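Local coordinates for proteinase K (Serratia sp., PDB 2B6N), which hydrolyses peptide bonds inside protein chains as a calcium-binding, proteinase K-like serine endopeptidase of the subtilase family, this chain being its catalytic domain, at residues 34-39 against 94-99; 38-43 against 68-73; 112-117 against 141-146; 126-131 against 152-157. All coordinates share one frame; numbering follows the deposited sequence.

Interaction 1. Residues 34-39 against 94-99; sequences TAFVID and VGVRVL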
loop_
_atom_site.group_PDB
_atom_site.type_symbol
_atom_site.label_atom_id
_atom_site.label_comp_id
_atom_site.label_asym_id
_atom_site.label_seq_id
_atom_site.Cartn_x
_atom_site.Cartn_y
_atom_site.Cartn_z
ATOM N N THR A 34 4.784 3.338 11.928
ATOM C CA THR A 34 5.636 3.780 10.831
ATOM C C THR A 34 5.343 2.942 9.589
ATOM O O THR A 34 5.283 1.717 9.650
ATOM C CB THR A 34 7.132 3.665 11.200
ATOM O OG1 THR A 34 7.383 4.463 12.357
ATOM C CG2 THR A 34 8.019 4.192 10.065
ATOM N N ALA A 35 5.130 3.626 8.473
ATOM C CA ALA A 35 4.860 2.970 7.210
ATOM C C ALA A 35 6.066 3.175 6.319
ATOM O O ALA A 35 6.415 4.307 5.989
ATOM C CB ALA A 35 3.612 3.567 6.554
ATOM N N PHE A 36 6.686 2.068 5.939
ATOM C CA PHE A 36 7.856 2.061 5.057
ATOM C C PHE A 36 7.408 1.905 3.597
ATOM O O PHE A 36 6.749 0.931 3.232
ATOM C CB PHE A 36 8.804 0.940 5.487
ATOM C CG PHE A 36 9.423 1.179 6.837
ATOM C CD1 PHE A 36 8.823 0.686 8.008
ATOM C CD2 PHE A 36 10.599 1.915 6.944
ATOM C CE1 PHE A 36 9.402 0.925 9.276
ATOM C CE2 PHE A 36 11.190 2.156 8.201
ATOM C CZ PHE A 36 10.594 1.671 9.362
ATOM N N VAL A 37 7.753 2.881 2.765
ATOM C CA VAL A 37 7.291 2.887 1.388
ATOM C C VAL A 37 8.453 2.469 0.496
ATOM O O VAL A 37 9.376 3.252 0.269
ATOM C CB VAL A 37 6.744 4.273 0.994
ATOM C CG1 VAL A 37 6.247 4.255 -0.468
ATOM C CG2 VAL A 37 5.614 4.677 1.952
ATOM N N ILE A 38 8.428 1.216 0.054
ATOM C CA ILE A 38 9.527 0.656 -0.755
ATOM C C ILE A 38 9.164 0.876 -2.220
ATOM O O ILE A 38 8.284 0.209 -2.737
ATOM C CB ILE A 38 9.732 -0.864 -0.454
ATOM C CG1 ILE A 38 9.948 -1.085 1.057
ATOM C CG2 ILE A 38 10.910 -1.429 -1.315
ATOM C CD1 ILE A 38 9.918 -2.564 1.530
ATOM N N ASP A 39 9.812 1.843 -2.868
ATOM C CA ASP A 39 9.259 2.390 -4.101
ATOM C C ASP A 39 10.294 3.315 -4.755
ATOM O O ASP A 39 11.518 3.120 -4.587
ATOM C CB ASP A 39 7.950 3.154 -3.759
ATOM C CG ASP A 39 6.927 3.121 -4.876
ATOM O OD1 ASP A 39 7.203 3.703 -5.968
ATOM O OD2 ASP A 39 5.826 2.542 -4.649
ATOM N N VAL A 94 8.295 6.595 5.933
ATOM C CA VAL A 94 9.726 6.442 5.649
ATOM C C VAL A 94 9.941 5.916 4.227
ATOM O O VAL A 94 9.501 4.819 3.864
ATOM C CB VAL A 94 10.439 5.519 6.689
ATOM C CG1 VAL A 94 11.934 5.335 6.301
ATOM C CG2 VAL A 94 10.331 6.078 8.079
ATOM N N GLY A 95 10.634 6.711 3.420
ATOM C CA GLY A 95 10.952 6.315 2.053
ATOM C C GLY A 95 12.141 5.367 1.969
ATOM O O GLY A 95 13.223 5.633 2.529
ATOM N N VAL A 96 11.925 4.243 1.290
ATOM C CA VAL A 96 12.991 3.278 0.996
ATOM C C VAL A 96 13.041 3.178 -0.519
ATOM O O VAL A 96 12.183 2.552 -1.132
ATOM C CB VAL A 96 12.729 1.909 1.674
ATOM C CG1 VAL A 96 13.903 0.958 1.446
ATOM C CG2 VAL A 96 12.545 2.124 3.176
ATOM N N ARG A 97 14.018 3.854 -1.126
ATOM C CA ARG A 97 14.057 3.958 -2.589
ATOM C C ARG A 97 14.790 2.783 -3.234
ATOM O O ARG A 97 16.025 2.609 -3.077
ATOM C CB ARG A 97 14.626 5.325 -3.030
ATOM C CG ARG A 97 14.807 5.441 -4.547
ATOM C CD ARG A 97 15.225 6.858 -4.953
ATOM N NE ARG A 97 15.248 7.034 -6.408
ATOM C CZ ARG A 97 16.303 7.432 -7.128
ATOM N NH1 ARG A 97 17.468 7.721 -6.553
ATOM N NH2 ARG A 97 16.180 7.547 -8.444
ATOM N N VAL A 98 14.024 1.972 -3.969
ATOM C CA VAL A 98 14.580 0.799 -4.647
ATOM C C VAL A 98 14.299 0.832 -6.150
ATOM O O VAL A 98 14.706 -0.081 -6.895
ATOM C CB VAL A 98 14.091 -0.532 -4.036
ATOM C CG1 VAL A 98 14.446 -0.603 -2.556
ATOM C CG2 VAL A 98 12.574 -0.736 -4.239
ATOM N N LEU A 99 13.601 1.881 -6.581
ATOM C CA LEU A 99 13.224 2.022 -7.986
ATOM C C LEU A 99 13.739 3.353 -8.465
ATOM O O LEU A 99 13.677 4.334 -7.721
ATOM C CB LEU A 99 11.691 1.958 -8.154
ATOM C CG LEU A 99 10.988 0.680 -7.679
ATOM C CD1 LEU A 99 9.497 0.747 -8.009
ATOM C CD2 LEU A 99 11.646 -0.548 -8.314
#
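Two neighbouring strands of the parallel sheet at the core of the subtilase domain, 34-39 and 94-97, meet here, and the pairing ends at Asp39, the predicted aspartate of the charge relay system. The axes approach to 4.7 Å with their directions 23° apart. Val94 N reaches Ala35 O, Val94 O takes the N-H of Val37, Val37 O that of Val96, and Val96 O that of Asp39, the regular alternation of a parallel ladder. At the last bridge, Asp39 with Arg97, Asp39 O accepts twice: Val98 N comes nearly end-on to the carbonyl at 2.8 Å, whereas Leu99 N, 3.1 Å from Asp39 O, stands well above the carbonyl plane. The forked acceptor holds the start of the loop after the strand, Val98 and Leu99, beside Asp39.

Phe36, Ile38, Val94 and Val96 share one face of the sheet. The Phe36 ring lies alongside Val94, Phe36 CD2 coming 3.6 Å from Val94 CB obliquely to the ring, while Val96 CG2 sits near the ring plane at the edge. Val94 also sends CG2 to the methyl of Thr34, CG2 to CG2 3.6 Å. With chi1 at -55°, Ile38 turns CG1 beside Val96 and directs CG2 at Val98 CG2, a tight 3.4 Å between the two methyl carbons. Trp116 and Val117 of helix 107-120 pack on this face. On the other, Val37 meets helix 72-81, Asp39 OD1 bonds to His72, and Arg97 forms salt bridges with Asp58 and Asp61. A predicted charge-relay aspartate at the C-terminal end of an inner strand of a parallel sheet is typical of the subtilisin-like α/β fold.

Interaction 2. Residues 38-43 against 68-73; sequences IDTGVL and DCNGHG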
loop_
_atom_site.group_PDB
_atom_site.type_symbol
_atom_site.label_atom_id
_atom_site.label_comp_id
_atom_site.label_asym_id
_atom_site.label_seq_id
_atom_site.Cartn_x
_atom_site.Cartn_y
_atom_site.Cartn_z
ATOM N N ILE A 38 8.428 1.216 0.054
ATOM C CA ILE A 38 9.527 0.656 -0.755
ATOM C C ILE A 38 9.164 0.876 -2.220
ATOM O O ILE A 38 8.284 0.209 -2.737
ATOM C CB ILE A 38 9.732 -0.864 -0.454
ATOM C CG1 ILE A 38 9.948 -1.085 1.057
ATOM C CG2 ILE A 38 10.910 -1.429 -1.315
ATOM C CD1 ILE A 38 9.918 -2.564 1.530
ATOM N N ASP A 39 9.812 1.843 -2.868
ATOM C CA ASP A 39 9.259 2.390 -4.101
ATOM C C ASP A 39 10.294 3.315 -4.755
ATOM O O ASP A 39 11.518 3.120 -4.587
ATOM C CB ASP A 39 7.950 3.154 -3.759
ATOM C CG ASP A 39 6.927 3.121 -4.876
ATOM O OD1 ASP A 39 7.203 3.703 -5.968
ATOM O OD2 ASP A 39 5.826 2.542 -4.649
ATOM N N THR A 40 9.818 4.319 -5.485
ATOM C CA THR A 40 10.692 5.231 -6.228
ATOM C C THR A 40 11.254 6.362 -5.362
ATOM O O THR A 40 11.941 7.244 -5.871
ATOM C CB THR A 40 9.969 5.878 -7.435
ATOM O OG1 THR A 40 8.879 6.689 -6.966
ATOM C CG2 THR A 40 9.460 4.829 -8.423
ATOM N N GLY A 41 10.963 6.325 -4.059
ATOM C CA GLY A 41 11.327 7.393 -3.133
ATOM C C GLY A 41 10.069 8.168 -2.759
ATOM O O GLY A 41 8.993 7.848 -3.241
ATOM N N VAL A 42 10.204 9.189 -1.912
ATOM C CA VAL A 42 9.059 10.016 -1.511
ATOM C C VAL A 42 9.500 11.466 -1.485
ATOM O O VAL A 42 10.581 11.776 -0.968
ATOM C CB VAL A 42 8.516 9.650 -0.088
ATOM C CG1 VAL A 42 7.350 10.564 0.289
ATOM C CG2 VAL A 42 8.071 8.180 -0.011
ATOM N N LEU A 43 8.671 12.353 -2.043
ATOM C CA LEU A 43 8.910 13.792 -1.888
ATOM C C LEU A 43 8.542 14.174 -0.445
ATOM O O LEU A 43 7.373 14.447 -0.141
ATOM C CB LEU A 43 8.103 14.612 -2.914
ATOM C CG LEU A 43 8.395 16.123 -2.898
ATOM C CD1 LEU A 43 9.771 16.425 -3.509
ATOM C CD2 LEU A 43 7.295 16.916 -3.608
ATOM N N ASP A 68 11.968 11.408 -4.227
ATOM C CA ASP A 68 11.330 10.835 -5.409
ATOM C C ASP A 68 11.612 11.660 -6.667
ATOM O O ASP A 68 11.379 12.870 -6.658
ATOM C CB ASP A 68 9.824 10.847 -5.142
ATOM C CG ASP A 68 9.032 10.040 -6.152
ATOM O OD1 ASP A 68 9.627 9.347 -7.002
ATOM O OD2 ASP A 68 7.788 10.100 -6.058
ATOM N N CYS A 69 12.105 11.016 -7.726
ATOM C CA CYS A 69 12.225 11.651 -9.056
ATOM C C CYS A 69 11.327 11.022 -10.119
ATOM O O CYS A 69 11.490 11.284 -11.313
ATOM C CB CYS A 69 13.683 11.664 -9.550
ATOM S SG CYS A 69 14.476 10.046 -9.485
ATOM N N ASN A 70 10.367 10.204 -9.682
ATOM C CA ASN A 70 9.433 9.559 -10.599
ATOM C C ASN A 70 7.973 9.977 -10.357
ATOM O O ASN A 70 7.217 10.203 -11.309
ATOM C CB ASN A 70 9.549 8.032 -10.528
ATOM C CG ASN A 70 8.557 7.340 -11.435
ATOM O OD1 ASN A 70 8.831 7.073 -12.622
ATOM N ND2 ASN A 70 7.376 7.113 -10.923
ATOM N N GLY A 71 7.582 10.038 -9.084
ATOM C CA GLY A 71 6.200 10.371 -8.714
ATOM C C GLY A 71 5.489 9.208 -8.042
ATOM O O GLY A 71 4.765 9.398 -7.078
ATOM N N HIS A 72 5.719 8.000 -8.558
ATOM C CA HIS A 72 5.025 6.785 -8.085
ATOM C C HIS A 72 5.069 6.651 -6.547
ATOM O O HIS A 72 4.035 6.496 -5.912
ATOM C CB HIS A 72 5.684 5.579 -8.757
ATOM C CG HIS A 72 4.921 4.291 -8.639
ATOM N ND1 HIS A 72 5.249 3.322 -7.717
ATOM C CD2 HIS A 72 3.905 3.779 -9.374
ATOM C CE1 HIS A 72 4.452 2.277 -7.871
ATOM N NE2 HIS A 72 3.626 2.528 -8.872
ATOM N N GLY A 73 6.254 6.736 -5.943
ATOM C CA GLY A 73 6.356 6.550 -4.494
ATOM C C GLY A 73 5.667 7.621 -3.677
ATOM O O GLY A 73 5.141 7.343 -2.602
#
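The imidazole of His72 and the carboxylate of Asp39 meet at the ring's edge, their planes 35° apart. Asp39 OD1 lies in the ring plane and receives His72 ND1-H through its syn lone pair, ND1 to OD1 2.6 Å and nearly straight at 173°. The anti lone pair of the same oxygen takes the backbone N-H of Thr40, 2.7 Å from N to Asp39 OD1, so two donors fix the carboxylate's rotation. Both are predicted charge-relay residues.

Beside them, chi1 of 63° sets Thr40 OG1 between its own backbone N and carbonyl carbon. There Thr40 OG1 accepts from Gly73 N at 2.8 Å and donates to Asp68 OD1, also at 2.8 Å. Asn70 N and Gly71 N meet that oxygen from the other side of its carboxylate plane, forming an Asx turn and Asx motif just before the helix. Gly73 CA lies 3.2 Å from Gly41 O, a CA-H...O contact.

Helix 72-81 thus starts against the turn that leaves strand 34-39. Thr74 in its first turn bonds to Asp68 OD2, a disulfide ties Cys69 to Cys101, and His72 NE2 has a weak hydrogen bond with Ser224, near the start of helix 223-240, and another hydrogen bond with the bound peptide's backbone.

Interaction 3. Residues 112-117 against 141-146; sequences AGINWV and DAVNAA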
loop_
_atom_site.group_PDB
_atom_site.type_symbol
_atom_site.label_atom_id
_atom_site.label_comp_id
_atom_site.label_asym_id
_atom_site.label_seq_id
_atom_site.Cartn_x
_atom_site.Cartn_y
_atom_site.Cartn_z
ATOM N N ALA A 112 17.576 -5.630 -0.994
ATOM C CA ALA A 112 18.278 -4.721 -0.087
ATOM C C ALA A 112 17.303 -3.836 0.698
ATOM O O ALA A 112 17.463 -3.671 1.905
ATOM C CB ALA A 112 19.334 -3.866 -0.840
ATOM N N GLY A 113 16.301 -3.280 0.018
ATOM C CA GLY A 113 15.280 -2.430 0.680
ATOM C C GLY A 113 14.412 -3.192 1.687
ATOM O O GLY A 113 14.092 -2.681 2.776
ATOM N N ILE A 114 14.011 -4.403 1.314
ATOM C CA ILE A 114 13.231 -5.262 2.225
ATOM C C ILE A 114 14.048 -5.510 3.497
ATOM O O ILE A 114 13.550 -5.331 4.618
ATOM C CB ILE A 114 12.882 -6.613 1.567
ATOM C CG1 ILE A 114 11.955 -6.411 0.358
ATOM C CG2 ILE A 114 12.209 -7.546 2.582
ATOM C CD1 ILE A 114 11.893 -7.611 -0.614
ATOM N N ASN A 115 15.304 -5.917 3.311
ATOM C CA ASN A 115 16.176 -6.216 4.433
ATOM C C ASN A 115 16.373 -4.974 5.273
ATOM O O ASN A 115 16.378 -5.057 6.498
ATOM C CB ASN A 115 17.526 -6.778 3.976
ATOM C CG ASN A 115 17.418 -8.184 3.376
ATOM O OD1 ASN A 115 16.454 -8.917 3.617
ATOM N ND2 ASN A 115 18.430 -8.571 2.605
ATOM N N TRP A 116 16.527 -3.821 4.615
ATOM C CA TRP A 116 16.712 -2.559 5.335
ATOM C C TRP A 116 15.561 -2.314 6.302
ATOM O O TRP A 116 15.795 -1.972 7.461
ATOM C CB TRP A 116 16.912 -1.352 4.390
ATOM C CG TRP A 116 17.309 -0.102 5.150
ATOM C CD1 TRP A 116 18.577 0.311 5.455
ATOM C CD2 TRP A 116 16.424 0.842 5.748
ATOM N NE1 TRP A 116 18.538 1.479 6.177
ATOM C CE2 TRP A 116 17.226 1.823 6.383
ATOM C CE3 TRP A 116 15.027 0.964 5.806
ATOM C CZ2 TRP A 116 16.677 2.913 7.061
ATOM C CZ3 TRP A 116 14.478 2.061 6.480
ATOM C CH2 TRP A 116 15.308 3.015 7.098
ATOM N N VAL A 117 14.324 -2.477 5.825
ATOM C CA VAL A 117 13.139 -2.330 6.701
ATOM C C VAL A 117 13.194 -3.314 7.881
ATOM O O VAL A 117 12.995 -2.905 9.035
ATOM C CB VAL A 117 11.797 -2.479 5.920
ATOM C CG1 VAL A 117 10.579 -2.423 6.882
ATOM C CG2 VAL A 117 11.676 -1.376 4.845
ATOM N N ASP A 141 11.630 -14.925 0.029
ATOM C CA ASP A 141 12.310 -15.214 1.291
ATOM C C ASP A 141 12.574 -13.950 2.086
ATOM O O ASP A 141 12.439 -13.941 3.321
ATOM C CB ASP A 141 13.656 -15.895 1.051
ATOM C CG ASP A 141 13.520 -17.358 0.638
ATOM O OD1 ASP A 141 12.427 -17.959 0.786
ATOM O OD2 ASP A 141 14.540 -17.874 0.151
ATOM N N ALA A 142 12.999 -12.894 1.390
ATOM C CA ALA A 142 13.303 -11.649 2.080
ATOM C C ALA A 142 12.030 -11.066 2.694
ATOM O O ALA A 142 12.062 -10.570 3.818
ATOM C CB ALA A 142 13.995 -10.632 1.149
ATOM N N VAL A 143 10.923 -11.127 1.954
ATOM C CA VAL A 143 9.624 -10.652 2.465
ATOM C C VAL A 143 9.164 -11.479 3.674
ATOM O O VAL A 143 8.807 -10.930 4.714
ATOM C CB VAL A 143 8.509 -10.662 1.381
ATOM C CG1 VAL A 143 7.126 -10.357 2.019
ATOM C CG2 VAL A 143 8.810 -9.644 0.299
ATOM N N ASN A 144 9.170 -12.793 3.507
ATOM C CA ASN A 144 8.717 -13.706 4.558
ATOM C C ASN A 144 9.567 -13.549 5.833
ATOM O O ASN A 144 9.027 -13.543 6.945
ATOM C CB ASN A 144 8.738 -15.160 4.066
ATOM C CG ASN A 144 7.658 -15.465 3.044
ATOM O OD1 ASN A 144 6.635 -14.794 2.961
ATOM N ND2 ASN A 144 7.891 -16.503 2.256
ATOM N N ALA A 145 10.880 -13.361 5.664
ATOM C CA ALA A 145 11.770 -13.117 6.795
ATOM C C ALA A 145 11.476 -11.791 7.506
ATOM O O ALA A 145 11.492 -11.738 8.744
ATOM C CB ALA A 145 13.270 -13.182 6.354
ATOM N N ALA A 146 11.207 -10.718 6.741
ATOM C CA ALA A 146 10.880 -9.414 7.353
ATOM C C ALA A 146 9.567 -9.486 8.134
ATOM O O ALA A 146 9.435 -8.880 9.201
ATOM C CB ALA A 146 10.820 -8.296 6.286
HETATM O O HOH W 1 14.338 -9.764 5.026
#
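With chi1 near -65° and chi2 at 162°, Ile114 turns its two branches to different parts of helix 137-148: CG2, trans to the backbone N, faces Ala142 and Ala146, while the extended CG1-CD1 arm runs to Val143. The contact is side-by-side packing of two α-helices of the α/β subtilase fold, running almost parallel with 8° between their directions and their axes 9.2 Å apart. Such parallel neighbours arise where successive β-α-β crossovers lay their helices on the same side of a parallel sheet, here with strand 125-129 between the two helices in the chain.

The side of helix 137-148 that faces Ile114 is lined by small residues. Ile114 CG2 lies 3.8 Å from Ala142 CB and 4.0 Å from Ala146 CB, fitting between two alanines one helical turn apart, and the same methyl rests against the backbone at Ala142 O. On the branch nearer the sheet, Ile114 CD1 meets Val143 CG2 at 3.8 Å, the two side chains slanting past each other. Phe153 of strand 152-156 lies beneath and touches Ile114, Val143 and Ala146, so this apolar cluster continues into the sheet.

At the margin the contact becomes polar. No direct hydrogen bond joins segments 112-117 and 141-146, but the side chain of Asn115 leans across, and a single water donates both its protons: 2.7 Å to Asn115 OD1 and 2.7 Å to Ala142 O.

Interaction 4. Residues 126-131 against 152-157; sequences VANMSL and TFVVAA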
loop_
_atom_site.group_PDB
_atom_site.type_symbol
_atom_site.label_atom_id
_atom_site.label_comp_id
_atom_site.label_asym_id
_atom_site.label_seq_id
_atom_site.Cartn_x
_atom_site.Cartn_y
_atom_site.Cartn_z
ATOM N N VAL A 126 4.515 -1.037 9.280
ATOM C CA VAL A 126 3.972 -1.664 8.081
ATOM C C VAL A 126 4.886 -1.273 6.919
ATOM O O VAL A 126 5.452 -0.179 6.913
ATOM C CB VAL A 126 2.494 -1.235 7.809
ATOM C CG1 VAL A 126 2.370 0.255 7.524
ATOM C CG2 VAL A 126 1.896 -2.015 6.638
ATOM N N ALA A 127 5.041 -2.165 5.952
ATOM C CA ALA A 127 5.830 -1.853 4.754
ATOM C C ALA A 127 4.933 -2.070 3.548
ATOM O O ALA A 127 4.188 -3.045 3.501
ATOM C CB ALA A 127 7.082 -2.722 4.660
ATOM N N ASN A 128 5.020 -1.162 2.576
ATOM C CA ASN A 128 4.256 -1.289 1.337
ATOM C C ASN A 128 5.182 -1.509 0.157
ATOM O O ASN A 128 6.168 -0.776 0.004
ATOM C CB ASN A 128 3.449 -0.011 1.088
ATOM C CG ASN A 128 2.577 -0.106 -0.151
ATOM O OD1 ASN A 128 2.969 0.309 -1.269
ATOM N ND2 ASN A 128 1.408 -0.698 0.021
ATOM N N MET A 129 4.855 -2.501 -0.673
ATOM C CA MET A 129 5.587 -2.758 -1.907
ATOM C C MET A 129 4.671 -2.694 -3.122
ATOM O O MET A 129 4.116 -3.714 -3.535
ATOM C CB MET A 129 6.266 -4.133 -1.836
ATOM C CG MET A 129 7.296 -4.242 -0.716
ATOM S SD MET A 129 8.179 -5.830 -0.788
ATOM C CE MET A 129 9.184 -5.616 -2.241
ATOM N N SER A 130 4.516 -1.495 -3.679
ATOM C CA SER A 130 3.798 -1.293 -4.949
ATOM C C SER A 130 4.737 -1.509 -6.146
ATOM O O SER A 130 5.074 -0.573 -6.880
ATOM C CB SER A 130 3.169 0.112 -4.983
ATOM O OG SER A 130 2.075 0.173 -4.063
ATOM N N LEU A 131 5.133 -2.765 -6.341
ATOM C CA LEU A 131 6.107 -3.150 -7.348
ATOM C C LEU A 131 6.069 -4.668 -7.419
ATOM O O LEU A 131 5.609 -5.341 -6.482
ATOM C CB LEU A 131 7.526 -2.673 -6.961
ATOM C CG LEU A 131 8.152 -3.239 -5.687
ATOM C CD1 LEU A 131 8.833 -4.610 -5.926
ATOM C CD2 LEU A 131 9.152 -2.231 -5.150
ATOM N N THR A 152 4.477 -6.020 9.200
ATOM C CA THR A 152 3.426 -6.377 8.263
ATOM C C THR A 152 3.818 -5.864 6.878
ATOM O O THR A 152 4.059 -4.669 6.726
ATOM C CB THR A 152 2.072 -5.746 8.709
ATOM O OG1 THR A 152 1.711 -6.264 10.008
ATOM C CG2 THR A 152 0.951 -6.014 7.702
ATOM N N PHE A 153 3.891 -6.768 5.894
ATOM C CA PHE A 153 4.128 -6.389 4.490
ATOM C C PHE A 153 2.872 -6.474 3.636
ATOM O O PHE A 153 2.152 -7.481 3.646
ATOM C CB PHE A 153 5.218 -7.267 3.861
ATOM C CG PHE A 153 6.584 -6.720 4.027
ATOM C CD1 PHE A 153 7.165 -6.638 5.279
ATOM C CD2 PHE A 153 7.290 -6.280 2.924
ATOM C CE1 PHE A 153 8.428 -6.123 5.433
ATOM C CE2 PHE A 153 8.569 -5.762 3.068
ATOM C CZ PHE A 153 9.137 -5.679 4.322
ATOM N N VAL A 154 2.645 -5.412 2.868
ATOM C CA VAL A 154 1.472 -5.287 2.007
ATOM C C VAL A 154 2.013 -4.997 0.603
ATOM O O VAL A 154 2.849 -4.108 0.441
ATOM C CB VAL A 154 0.555 -4.123 2.467
ATOM C CG1 VAL A 154 -0.696 -4.049 1.561
ATOM C CG2 VAL A 154 0.133 -4.297 3.938
ATOM N N VAL A 155 1.552 -5.751 -0.390
ATOM C CA VAL A 155 2.129 -5.715 -1.743
ATOM C C VAL A 155 1.064 -5.718 -2.834
ATOM O O VAL A 155 -0.039 -6.257 -2.641
ATOM C CB VAL A 155 3.170 -6.877 -2.005
ATOM C CG1 VAL A 155 4.130 -7.017 -0.830
ATOM C CG2 VAL A 155 2.480 -8.236 -2.289
ATOM N N ALA A 156 1.395 -5.117 -3.976
ATOM C CA ALA A 156 0.481 -5.081 -5.123
ATOM C C ALA A 156 0.418 -6.456 -5.782
ATOM O O ALA A 156 1.453 -7.155 -5.889
ATOM C CB ALA A 156 0.930 -4.022 -6.123
ATOM N N ALA A 157 -0.782 -6.854 -6.209
ATOM C CA ALA A 157 -0.956 -8.136 -6.912
ATOM C C ALA A 157 -0.344 -8.102 -8.321
ATOM O O ALA A 157 0.115 -9.125 -8.819
ATOM C CB ALA A 157 -2.432 -8.523 -6.987
HETATM O O HOH W 2 4.053 -7.330 -5.725
#
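This is parallel strand pairing at the centre of the subtilase sheet, where Ala127 lies beside Phe153 in a buried ladder. Strands 126-129 and 152-156 run 17° apart in direction and 4.7 Å between axes. Four backbone bonds join them: Ala127 N to Thr152 O, Val154 N to Ala127 O, Met129 N to Val154 O, and the longer Ala156 N to Met129 O at 3.1 Å.

The Phe153 ring is held on one face and at one edge. Ala127 CB sits over its centre, a CH-pi contact 3.6 Å from the ring centroid, whereas Met129 SD lies at the rim, 3.8 Å from Phe153 CD2, a Met-aromatic contact. Met129 CB lies 3.7 Å from Val155 CG1; chi1 of -62° sets Met129 CG anti to the carbonyl carbon, and the chain then brings SD to the ring edge. On the opposite face of the sheet Val126 CG2 meets Val154 CG2 at 4.0 Å. Past the ladder a water donates to both Leu131 O and Ala156 O.

Helices 107-120 and 137-148 cover the Phe153 and Met129 face; Asn128 and Ser130 lie toward helix 72-81, Ser130 OG bonding to Ser224 O. Strands 34-39 and 176-181 flank the pair.

The four contacts show how one α/β framework can carry an active site. Interactions 1 and 4 are ladders of the same sheet, joined where strands 34-39 and 125-129 pair: Phe36 N lies 2.7 Å from Val126 O. Interaction 3 packs helices on one face of that sheet, Trp116 and Val117 against interaction 1, Ile114, Val143 and Ala146 against interaction 4. Interaction 2 shares Ile38 and Asp39 with interaction 1, its centre about 8 Å away, and brings the start of helix 72-81 to the strand end. Around the predicted triad, Ser130 of interaction 4 comes close, its CB 3.6 Å from Asp39 OD2, with about 3 Å between the nearest side-chain atoms of Ser224 and His72.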